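PDB 5V6F: hemolysin-related protein from Vibrio cholerae serotype O1, which binds mannose-containing glycans through its second beta-prism lectin domain, the part described here, and probably targets host glycans in biofilm attachment. Local coordinates for residues Tyr26-Phe31 with Gly46-Thr51. Numbering follows the deposited sequence.
Sequences YLRSGF and GPVQGT. With MAN (alpha-D-mannopyranose), chain B; BMA (beta-D-mannopyranose), chain C.
Gly46 O is held in a two-nitrogen grip by Arg28, which reaches across from strand 24-29. Arg28 NH1 and NH2 each donate to Gly46 O at 2.9 Å, and both bonds are bent, that from NH1 to 142° at the hydrogen. The oxygen lies at the end of the guanidinium, in its plane, and a bend in the arginine chain at chi3 (-85°) turns that end onto the loop. At Val48, CG2, the methyl anti to the carbonyl carbon, lies off-centre over one face of the guanidinium, 3.9 Å from Arg28 NE. Further along, Gln49 OE1 bonds to Asn52 ND2, and Arg28 NH1 also donates to Gly53 O, tying the same side chain to a residue of the glycan pocket. Thr51 and Phe31, just past the strand, meet through the sugar: the backbone oxygen Thr51 O accepts from alpha-mannose O3 at 2.7 Å, while Phe31 N donates nearly straight (167°) to ring oxygen O5 of the same alpha-mannose. The Phe31 ring has alpha-mannose C1 over one face, and Phe31 CD2 lies 3.4 Å from C6 of the beta-mannose. Asp34 OD2 and the backbone N of Ala32, Gly53 and Gly54 add further hydrogen bonds to the alpha-mannose, in the loop-lined mannose pocket of a beta-prism lectin.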
ATOM      1  N   TYR A  26       1.521  -3.186  -7.479  1.00  2.51           N
ATOM      2  CA  TYR A  26       2.923  -3.471  -7.210  1.00  2.85           C
ATOM      3  C   TYR A  26       3.388  -2.679  -5.995  1.00  5.11           C
ATOM      4  O   TYR A  26       2.998  -1.522  -5.810  1.00  2.93           O
ATOM      5  CB  TYR A  26       3.802  -3.123  -8.417  1.00  5.57           C
ATOM      6  CG  TYR A  26       3.764  -4.136  -9.538  1.00  5.13           C
ATOM      7  CD1 TYR A  26       2.829  -4.036 -10.561  1.00  5.54           C
ATOM      8  CD2 TYR A  26       4.675  -5.185  -9.583  1.00  6.67           C
ATOM      9  CE1 TYR A  26       2.797  -4.962 -11.594  1.00  8.69           C
ATOM     10  CE2 TYR A  26       4.646  -6.115 -10.609  1.00  9.51           C
ATOM     11  CZ  TYR A  26       3.706  -5.999 -11.610  1.00  7.28           C
ATOM     12  OH  TYR A  26       3.678  -6.918 -12.639  1.00  9.51           O
ATOM     13  N   LEU A  27       4.230  -3.306  -5.175  1.00  2.89           N
ATOM     14  CA  LEU A  27       4.753  -2.674  -3.975  1.00  2.89           C
ATOM     15  C   LEU A  27       6.231  -2.987  -3.821  1.00  3.74           C
ATOM     16  O   LEU A  27       6.672  -4.104  -4.111  1.00  4.71           O
ATOM     17  CB  LEU A  27       4.018  -3.148  -2.718  1.00  5.60           C
ATOM     18  CG  LEU A  27       2.511  -2.900  -2.649  1.00  2.82           C
ATOM     19  CD1 LEU A  27       1.733  -4.087  -3.210  1.00  3.90           C
ATOM     20  CD2 LEU A  27       2.104  -2.599  -1.215  1.00  5.01           C
ATOM     21  N   ARG A  28       6.989  -1.987  -3.373  1.00  3.62           N
ATOM     22  CA  ARG A  28       8.295  -2.199  -2.767  1.00  4.05           C
ATOM     23  C   ARG A  28       8.138  -2.083  -1.260  1.00  2.62           C
ATOM     24  O   ARG A  28       7.473  -1.161  -0.772  1.00  2.97           O
ATOM     25  CB  ARG A  28       9.324  -1.186  -3.276  1.00  4.18           C
ATOM     26  CG  ARG A  28       9.940  -1.559  -4.616  1.00  3.48           C
ATOM     27  CD  ARG A  28      11.165  -0.702  -4.946  1.00  8.31           C
ATOM     28  NE  ARG A  28      10.815   0.574  -5.575  1.00  9.88           N
ATOM     29  CZ  ARG A  28      10.789   1.759  -4.963  1.00  9.38           C
ATOM     30  NH1 ARG A  28      11.085   1.878  -3.672  1.00  6.40           N
ATOM     31  NH2 ARG A  28      10.461   2.843  -5.651  1.00  8.72           N
ATOM     32  N   SER A  29       8.728  -3.020  -0.522  1.00  3.01           N
ATOM     33  CA  SER A  29       8.563  -3.030   0.921  1.00  1.62           C
ATOM     34  C   SER A  29       9.803  -3.617   1.580  1.00  3.84           C
ATOM     35  O   SER A  29      10.560  -4.382   0.973  1.00  3.47           O
ATOM     36  CB  SER A  29       7.312  -3.819   1.341  1.00  2.13           C
ATOM     37  OG  SER A  29       7.440  -5.205   1.044  1.00  3.05           O
ATOM     38  N   GLY A  30       9.989  -3.237   2.843  1.00  3.30           N
ATOM     39  CA  GLY A  30      11.002  -3.796   3.719  1.00  2.96           C
ATOM     40  C   GLY A  30      10.434  -3.893   5.122  1.00  3.92           C
ATOM     41  O   GLY A  30       9.515  -4.684   5.357  1.00  3.96           O
ATOM     42  N   PHE A  31      10.963  -3.100   6.059  1.00  1.87           N
ATOM     43  CA  PHE A  31      10.333  -2.934   7.366  1.00  3.16           C
ATOM     44  C   PHE A  31       9.106  -2.036   7.304  1.00  3.71           C
ATOM     45  O   PHE A  31       8.382  -1.929   8.301  1.00  4.29           O
ATOM     46  CB  PHE A  31      11.317  -2.341   8.383  1.00  3.58           C
ATOM     47  CG  PHE A  31      12.459  -3.256   8.761  1.00  4.45           C
ATOM     48  CD1 PHE A  31      12.619  -4.498   8.167  1.00  3.77           C
ATOM     49  CD2 PHE A  31      13.377  -2.858   9.720  1.00  5.07           C
ATOM     50  CE1 PHE A  31      13.672  -5.323   8.520  1.00  5.21           C
ATOM     51  CE2 PHE A  31      14.430  -3.679  10.079  1.00  5.00           C
ATOM     52  CZ  PHE A  31      14.577  -4.915   9.476  1.00  5.68           C
ATOM     53  N   GLY A  46       9.416   6.205  -2.159  1.00  5.00           N
ATOM     54  CA  GLY A  46      10.823   6.507  -2.059  1.00  4.87           C
ATOM     55  C   GLY A  46      11.648   5.817  -3.128  1.00  8.88           C
ATOM     56  O   GLY A  46      11.306   4.732  -3.610  1.00  7.34           O
ATOM     57  N   PRO A  47      12.759   6.433  -3.513  1.00  5.95           N
ATOM     58  CA  PRO A  47      13.647   5.813  -4.498  1.00  7.02           C
ATOM     59  C   PRO A  47      14.482   4.710  -3.869  1.00  6.57           C
ATOM     60  O   PRO A  47      14.623   4.614  -2.649  1.00  6.99           O
ATOM     61  CB  PRO A  47      14.529   6.980  -4.953  1.00 11.22           C
ATOM     62  CG  PRO A  47      14.603   7.859  -3.753  1.00 11.34           C
ATOM     63  CD  PRO A  47      13.258   7.751  -3.077  1.00  8.27           C
ATOM     64  N   VAL A  48      15.035   3.856  -4.726  1.00  6.08           N
ATOM     65  CA  VAL A  48      16.009   2.880  -4.259  1.00  5.01           C
ATOM     66  C   VAL A  48      17.352   3.592  -4.200  1.00 10.38           C
ATOM     67  O   VAL A  48      18.064   3.699  -5.203  1.00  8.73           O
ATOM     68  CB  VAL A  48      16.042   1.630  -5.155  1.00  5.29           C
ATOM     69  CG1 VAL A  48      17.055   0.627  -4.615  1.00  6.92           C
ATOM     70  CG2 VAL A  48      14.651   1.008  -5.218  1.00  5.58           C
ATOM     71  N   GLN A  49      17.678   4.114  -3.022  1.00  5.85           N
ATOM     72  CA  GLN A  49      18.824   4.983  -2.805  1.00  9.03           C
ATOM     73  C   GLN A  49      19.585   4.475  -1.592  1.00 12.36           C
ATOM     74  O   GLN A  49      18.988   4.254  -0.532  1.00  9.19           O
ATOM     75  CB  GLN A  49      18.366   6.434  -2.597  1.00 11.63           C
ATOM     76  CG  GLN A  49      19.390   7.343  -1.932  1.00 26.52           C
ATOM     77  CD  GLN A  49      19.245   7.386  -0.421  1.00 28.94           C
ATOM     78  OE1 GLN A  49      18.133   7.382   0.112  1.00 26.24           O
ATOM     79  NE2 GLN A  49      20.373   7.426   0.278  1.00 26.48           N
ATOM     80  N   GLY A  50      20.890   4.287  -1.748  1.00 10.31           N
ATOM     81  CA  GLY A  50      21.657   3.650  -0.690  1.00  6.95           C
ATOM     82  C   GLY A  50      21.044   2.302  -0.362  1.00 11.78           C
ATOM     83  O   GLY A  50      20.731   1.501  -1.251  1.00 14.41           O
ATOM     84  N   THR A  51      20.847   2.044   0.927  1.00 10.48           N
ATOM     85  CA  THR A  51      20.191   0.820   1.364  1.00  9.04           C
ATOM     86  C   THR A  51      18.684   0.986   1.524  1.00  5.32           C
ATOM     87  O   THR A  51      18.025   0.065   2.019  1.00 10.98           O
ATOM     88  CB  THR A  51      20.796   0.326   2.680  1.00 12.17           C
ATOM     89  OG1 THR A  51      20.765   1.381   3.649  1.00 10.97           O
ATOM     90  CG2 THR A  51      22.238  -0.132   2.474  1.00 22.73           C
TER
HETATM   91  C1  MAN B   3      14.526  -1.736   5.500  1.00  3.06           C
HETATM   92  C2  MAN B   3      15.115  -1.941   4.114  1.00  2.81           C
HETATM   93  C3  MAN B   3      15.011  -0.641   3.335  1.00  4.16           C
HETATM   94  C4  MAN B   3      13.566  -0.080   3.368  1.00  3.16           C
HETATM   95  C5  MAN B   3      13.034  -0.007   4.824  1.00  2.34           C
HETATM   96  C6  MAN B   3      11.552   0.378   4.926  1.00  2.25           C
HETATM   97  O2  MAN B   3      14.375  -2.905   3.375  1.00  5.33           O
HETATM   98  O3  MAN B   3      15.454  -0.808   1.990  1.00  4.15           O
HETATM   99  O4  MAN B   3      13.548   1.224   2.818  1.00  2.09           O
HETATM  100  O5  MAN B   3      13.200  -1.288   5.453  1.00  4.71           O
HETATM  101  O6  MAN B   3      10.787  -0.553   4.163  1.00  2.42           O
HETATM  102  C1  BMA C   1      17.902   0.616   9.240  1.00 10.62           C
HETATM  103  C2  BMA C   1      18.226   1.890   8.469  1.00  7.83           C
HETATM  104  C3  BMA C   1      16.907   2.566   8.021  1.00  8.36           C
HETATM  105  C4  BMA C   1      15.921   1.578   7.385  1.00  7.29           C
HETATM  106  C5  BMA C   1      15.788   0.304   8.240  1.00  4.48           C
HETATM  107  C6  BMA C   1      14.987  -0.775   7.567  1.00  6.06           C
HETATM  108  O1  BMA C   1      19.108  -0.053   9.524  1.00 11.69           O
HETATM  109  O2  BMA C   1      18.983   1.596   7.301  1.00  9.50           O
HETATM  110  O3  BMA C   1      17.132   3.601   7.087  1.00  7.33           O
HETATM  111  O4  BMA C   1      14.643   2.221   7.230  1.00  5.58           O
HETATM  112  O5  BMA C   1      17.103  -0.236   8.481  1.00  7.38           O
HETATM  113  O6  BMA C   1      15.381  -0.830   6.205  1.00  4.97           O